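Local coordinates for methanogen homoaconitase small subunit (Methanocaldococcus jannaschii, PDB 2PKP), which forms, with its large-subunit partner, a hydro-lyase of broad specificity that reversibly dehydrates (R)-homocitrate to cis-homoaconitate and hydrates this to homoisocitrate, at residues R6-G11 with E51-V56; K85-I90 with P102-T107. All blocks are in the same frame, centred on the assembly; numbering follows the deposited sequence.

Interaction 1. Residues R6-G11 with E51-V56; sequences RAHKFG and EGDVIV
Backbone hydrogen bonds zip residues 6-9 to 54-56 as parallel strands. Val54 N reaches Arg6 O at 3.0 Å, His8 N reaches Val54 O at 2.9 Å, and Val56 N reaches His8 O, again at 2.9 Å. Phe10 N, just past the strand, closes the row on Val56 O at 2.8 Å. Two CA-H...O contacts, from Ala7 and Lys9, share the carbonyl oxygens of Val54 and Val56 with the N-H groups of His8 and Phe10.

One side chain joins this ladder. Asp53, its CG beside its own backbone N (chi1 -77°), offers OD1 to Arg6 N at 3.1 Å, the donor arriving from above the carboxylate plane, while OD2 accepts the backbone N-H of Lys50. An alanine here would probably leave the N-H groups of Arg6 and Lys50 without this carboxylate acceptor.

Two apolar contacts flank the ladder. The small Ala7 CB leaves room for Val56 CG2 at 3.7 Å; on the strand face that carries Ile55, Phe10 CD2 meets Ile55 CG2 obliquely at 3.9 Å. Beta-branched valine and isoleucine suit such buried, extended positions. These are neighbouring inner strands of the mixed sheet in the swivel-type domain of the aconitase family.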
loop_
_atom_site.group_PDB
_atom_site.type_symbol
_atom_site.label_atom_id
_atom_site.label_comp_id
_atom_site.label_asym_id
_atom_site.label_seq_id
_atom_site.Cartn_x
_atom_site.Cartn_y
_atom_site.Cartn_z
ATOM N N ARG A 6 -4.662 9.524 7.391
ATOM C CA ARG A 6 -5.692 10.196 8.160
ATOM C C ARG A 6 -6.669 9.183 8.752
ATOM O O ARG A 6 -7.071 8.226 8.090
ATOM C CB ARG A 6 -6.444 11.208 7.284
ATOM C CG ARG A 6 -7.435 12.072 8.063
ATOM C CD ARG A 6 -8.131 13.097 7.167
ATOM N NE ARG A 6 -7.187 14.052 6.588
ATOM C CZ ARG A 6 -6.424 14.881 7.298
ATOM N NH1 ARG A 6 -6.491 14.883 8.624
ATOM N NH2 ARG A 6 -5.584 15.703 6.681
ATOM N N ALA A 7 -7.043 9.409 10.005
ATOM C CA ALA A 7 -7.961 8.528 10.706
ATOM C C ALA A 7 -9.422 8.923 10.491
ATOM O O ALA A 7 -9.771 10.097 10.557
ATOM C CB ALA A 7 -7.641 8.547 12.194
ATOM N N HIS A 8 -10.273 7.939 10.223
ATOM C CA HIS A 8 -11.699 8.199 10.052
ATOM C C HIS A 8 -12.319 7.430 11.203
ATOM O O HIS A 8 -12.352 6.199 11.195
ATOM C CB HIS A 8 -12.195 7.685 8.700
ATOM C CG HIS A 8 -11.596 8.407 7.532
ATOM N ND1 HIS A 8 -10.411 8.019 6.941
ATOM C CD2 HIS A 8 -11.994 9.523 6.878
ATOM C CE1 HIS A 8 -10.109 8.863 5.972
ATOM N NE2 HIS A 8 -11.050 9.786 5.912
ATOM N N LYS A 9 -12.780 8.170 12.205
ATOM C CA LYS A 9 -13.322 7.568 13.409
ATOM C C LYS A 9 -14.817 7.270 13.456
ATOM O O LYS A 9 -15.650 8.099 13.100
ATOM C CB LYS A 9 -12.946 8.418 14.624
ATOM C CG LYS A 9 -13.387 7.770 15.916
ATOM C CD LYS A 9 -12.793 8.405 17.145
ATOM C CE LYS A 9 -13.004 7.478 18.348
ATOM N NZ LYS A 9 -12.389 8.006 19.580
ATOM N N PHE A 10 -15.127 6.072 13.935
ATOM C CA PHE A 10 -16.495 5.592 14.077
ATOM C C PHE A 10 -16.665 5.055 15.501
ATOM O O PHE A 10 -15.675 4.869 16.220
ATOM C CB PHE A 10 -16.751 4.488 13.054
ATOM C CG PHE A 10 -16.607 4.945 11.632
ATOM C CD1 PHE A 10 -17.708 5.415 10.920
ATOM C CD2 PHE A 10 -15.365 4.923 11.004
ATOM C CE1 PHE A 10 -17.576 5.856 9.602
ATOM C CE2 PHE A 10 -15.219 5.363 9.686
ATOM C CZ PHE A 10 -16.325 5.830 8.982
ATOM N N GLY A 11 -17.912 4.806 15.902
ATOM C CA GLY A 11 -18.177 4.317 17.245
ATOM C C GLY A 11 -18.166 2.813 17.446
ATOM O O GLY A 11 -17.422 2.082 16.786
ATOM N N GLU A 51 -6.399 6.778 -0.413
ATOM C CA GLU A 51 -5.527 5.612 -0.327
ATOM C C GLU A 51 -4.499 5.893 0.764
ATOM O O GLU A 51 -3.892 6.965 0.788
ATOM C CB GLU A 51 -4.812 5.391 -1.660
ATOM C CG GLU A 51 -3.983 4.122 -1.716
ATOM C CD GLU A 51 -3.130 4.034 -2.973
ATOM O OE1 GLU A 51 -3.439 4.739 -3.960
ATOM O OE2 GLU A 51 -2.154 3.255 -2.977
ATOM N N GLY A 52 -4.321 4.947 1.678
ATOM C CA GLY A 52 -3.362 5.139 2.749
ATOM C C GLY A 52 -4.003 5.530 4.066
ATOM O O GLY A 52 -3.352 5.513 5.108
ATOM N N ASP A 53 -5.280 5.895 4.025
ATOM C CA ASP A 53 -5.988 6.278 5.239
ATOM C C ASP A 53 -6.281 5.070 6.120
ATOM O O ASP A 53 -6.054 3.923 5.730
ATOM C CB ASP A 53 -7.291 7.004 4.900
ATOM C CG ASP A 53 -7.060 8.441 4.486
ATOM O OD1 ASP A 53 -5.912 8.919 4.606
ATOM O OD2 ASP A 53 -8.031 9.095 4.057
ATOM N N VAL A 54 -6.795 5.343 7.312
ATOM C CA VAL A 54 -7.083 4.299 8.280
ATOM C C VAL A 54 -8.451 4.483 8.925
ATOM O O VAL A 54 -8.840 5.597 9.272
ATOM C CB VAL A 54 -5.994 4.303 9.397
ATOM C CG1 VAL A 54 -6.279 3.234 10.432
ATOM C CG2 VAL A 54 -4.617 4.097 8.770
ATOM N N ILE A 55 -9.180 3.385 9.074
ATOM C CA ILE A 55 -10.482 3.433 9.721
ATOM C C ILE A 55 -10.210 3.148 11.185
ATOM O O ILE A 55 -9.464 2.228 11.517
ATOM C CB ILE A 55 -11.445 2.351 9.187
ATOM C CG1 ILE A 55 -11.896 2.699 7.764
ATOM C CG2 ILE A 55 -12.646 2.232 10.124
ATOM C CD1 ILE A 55 -12.734 1.623 7.114
ATOM N N VAL A 56 -10.800 3.953 12.053
ATOM C CA VAL A 56 -10.629 3.795 13.488
ATOM C C VAL A 56 -12.023 3.625 14.095
ATOM O O VAL A 56 -12.928 4.412 13.810
ATOM C CB VAL A 56 -9.910 5.033 14.072
ATOM C CG1 VAL A 56 -9.772 4.909 15.587
ATOM C CG2 VAL A 56 -8.534 5.175 13.414
#

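Interaction 2. Residues K85-I90 with P102-T107; sequences KSFARI and PIIANT
Phe87 presents one ring face to Pro102, the two side chains crossing at about a right angle. Pro102 CB stands 3.8 Å from the Phe87 ring centroid and 16° off its normal, a CH-pi contact to which the stiff, apolar proline ring is well suited. The chi1 of -70° sets Phe87 CG opposite its carbonyl carbon and sends the ring to the strand. Its edge carries a different contact: Phe87 CE2 lies 3.3 Å from Ile103 O, near the ring plane. Ile104 runs past the ring in the opposite direction, its CG1 4.1 Å from Phe87 CD2, and its other branch, CG2, rests 3.5 Å from Lys85 O.

Lys85 works through its methylenes. Beyond CG the chain is fully extended and crosses Thr107 at a slant, with Lys85 CG 3.4 Å from Thr107 OG1, then runs alongside Asn106, both pointing the same way. Lysine suits this place: its methylenes pack along the segment while NZ extends to a salt bridge with Asp108. Thr107 OG1 bonds to Ala57 O, and Lys85 CA makes a CA-H...O contact of 3.3 Å with Ala105 O.

Tyr92 also packs on both Phe87 and Pro102. The contact thus joins the loop after strand 81-84 to the second, parallel strand, 101-104, of the beta-alpha-beta crossover 81-84, 89-98, 101-104.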
loop_
_atom_site.group_PDB
_atom_site.type_symbol
_atom_site.label_atom_id
_atom_site.label_comp_id
_atom_site.label_asym_id
_atom_site.label_seq_id
_atom_site.Cartn_x
_atom_site.Cartn_y
_atom_site.Cartn_z
ATOM N N LYS A 85 -11.115 -1.169 19.194
ATOM C CA LYS A 85 -10.954 -1.654 20.561
ATOM C C LYS A 85 -11.093 -3.172 20.537
ATOM O O LYS A 85 -10.443 -3.875 21.304
ATOM C CB LYS A 85 -12.011 -1.051 21.487
ATOM C CG LYS A 85 -11.853 0.438 21.736
ATOM C CD LYS A 85 -12.865 0.917 22.770
ATOM C CE LYS A 85 -12.751 2.406 23.022
ATOM N NZ LYS A 85 -13.749 2.862 24.029
ATOM N N SER A 86 -11.960 -3.665 19.656
ATOM C CA SER A 86 -12.162 -5.101 19.490
ATOM C C SER A 86 -12.801 -5.369 18.128
ATOM O O SER A 86 -13.445 -4.492 17.545
ATOM C CB SER A 86 -13.028 -5.681 20.618
ATOM O OG SER A 86 -14.323 -5.112 20.637
ATOM N N PHE A 87 -12.612 -6.586 17.625
ATOM C CA PHE A 87 -13.132 -6.980 16.320
ATOM C C PHE A 87 -14.027 -8.205 16.385
ATOM O O PHE A 87 -13.739 -9.152 17.120
ATOM C CB PHE A 87 -11.983 -7.325 15.371
ATOM C CG PHE A 87 -11.155 -6.149 14.945
ATOM C CD1 PHE A 87 -11.539 -5.371 13.857
ATOM C CD2 PHE A 87 -9.969 -5.840 15.607
ATOM C CE1 PHE A 87 -10.754 -4.306 13.427
ATOM C CE2 PHE A 87 -9.173 -4.774 15.186
ATOM C CZ PHE A 87 -9.565 -4.007 14.093
ATOM N N ALA A 88 -15.101 -8.194 15.602
ATOM C CA ALA A 88 -15.975 -9.353 15.537
ATOM C C ALA A 88 -15.059 -10.470 15.027
ATOM O O ALA A 88 -14.214 -10.248 14.151
ATOM C CB ALA A 88 -17.121 -9.107 14.557
ATOM N N ARG A 89 -15.215 -11.660 15.589
ATOM C CA ARG A 89 -14.392 -12.804 15.222
ATOM C C ARG A 89 -14.331 -13.095 13.728
ATOM O O ARG A 89 -13.248 -13.238 13.169
ATOM C CB ARG A 89 -14.885 -14.055 15.959
ATOM C CG ARG A 89 -14.907 -13.909 17.475
ATOM C CD ARG A 89 -15.427 -15.163 18.187
ATOM N NE ARG A 89 -14.567 -16.332 17.998
ATOM C CZ ARG A 89 -14.633 -17.157 16.957
ATOM N NH1 ARG A 89 -15.524 -16.956 15.994
ATOM N NH2 ARG A 89 -13.807 -18.194 16.879
ATOM N N ILE A 90 -15.489 -13.181 13.084
ATOM C CA ILE A 90 -15.535 -13.487 11.662
ATOM C C ILE A 90 -14.870 -12.412 10.813
ATOM O O ILE A 90 -14.116 -12.721 9.892
ATOM C CB ILE A 90 -16.988 -13.699 11.195
ATOM C CG1 ILE A 90 -17.573 -14.930 11.898
ATOM C CG2 ILE A 90 -17.035 -13.875 9.680
ATOM C CD1 ILE A 90 -19.017 -15.243 11.525
ATOM N N PRO A 102 -5.948 -5.918 11.023
ATOM C CA PRO A 102 -6.789 -5.522 12.150
ATOM C C PRO A 102 -5.856 -5.213 13.320
ATOM O O PRO A 102 -5.077 -6.069 13.748
ATOM C CB PRO A 102 -7.637 -6.766 12.422
ATOM C CG PRO A 102 -7.251 -7.765 11.318
ATOM C CD PRO A 102 -5.856 -7.381 10.947
ATOM N N ILE A 103 -5.932 -3.990 13.825
ATOM C CA ILE A 103 -5.095 -3.569 14.938
ATOM C C ILE A 103 -5.963 -3.234 16.153
ATOM O O ILE A 103 -6.957 -2.523 16.028
ATOM C CB ILE A 103 -4.261 -2.345 14.525
ATOM C CG1 ILE A 103 -3.266 -2.766 13.439
ATOM C CG2 ILE A 103 -3.553 -1.747 15.734
ATOM C CD1 ILE A 103 -2.620 -1.622 12.734
ATOM N N ILE A 104 -5.594 -3.767 17.315
ATOM C CA ILE A 104 -6.337 -3.512 18.552
ATOM C C ILE A 104 -5.658 -2.420 19.376
ATOM O O ILE A 104 -4.449 -2.455 19.577
ATOM C CB ILE A 104 -6.441 -4.796 19.409
ATOM C CG1 ILE A 104 -7.283 -5.835 18.665
ATOM C CG2 ILE A 104 -7.064 -4.480 20.785
ATOM C CD1 ILE A 104 -7.398 -7.167 19.393
ATOM N N ALA A 105 -6.441 -1.447 19.836
ATOM C CA ALA A 105 -5.918 -0.343 20.644
ATOM C C ALA A 105 -7.058 0.421 21.307
ATOM O O ALA A 105 -8.228 0.242 20.950
ATOM C CB ALA A 105 -5.110 0.616 19.764
ATOM N N ASN A 106 -6.722 1.272 22.275
ATOM C CA ASN A 106 -7.747 2.070 22.930
ATOM C C ASN A 106 -8.020 3.251 22.007
ATOM O O ASN A 106 -7.359 4.290 22.095
ATOM C CB ASN A 106 -7.284 2.575 24.299
ATOM C CG ASN A 106 -8.344 3.424 24.986
ATOM O OD1 ASN A 106 -9.472 3.556 24.492
ATOM N ND2 ASN A 106 -7.990 4.005 26.124
ATOM N N THR A 107 -9.000 3.093 21.125
ATOM C CA THR A 107 -9.313 4.138 20.167
ATOM C C THR A 107 -9.940 5.397 20.745
ATOM O O THR A 107 -10.221 6.331 20.003
ATOM C CB THR A 107 -10.196 3.610 19.031
ATOM O OG1 THR A 107 -11.408 3.082 19.571
ATOM C CG2 THR A 107 -9.466 2.522 18.266
#

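Both interactions reach the same mixed sheet, with centres about 13 Å apart. In its order, strand 81-84 lies between 54-57 of interaction 1 and 101-104 of interaction 2. Thr107 bridges the two directly: its carbonyl O is 2.8 Å from Lys9 NZ, a probable hydrogen bond, and its CG2 packs 3.6 Å from Val56 CG1. Lys9 NZ also bonds to Ile110 O, so the chain just after residues 102-107 is tied to the end of strand 2-9. Neither contact forms the metal site, where Asp13 and Cys63 bind zinc; the side chains of Phe10 and Phe87 lie about 13 and 12 Å from the ion.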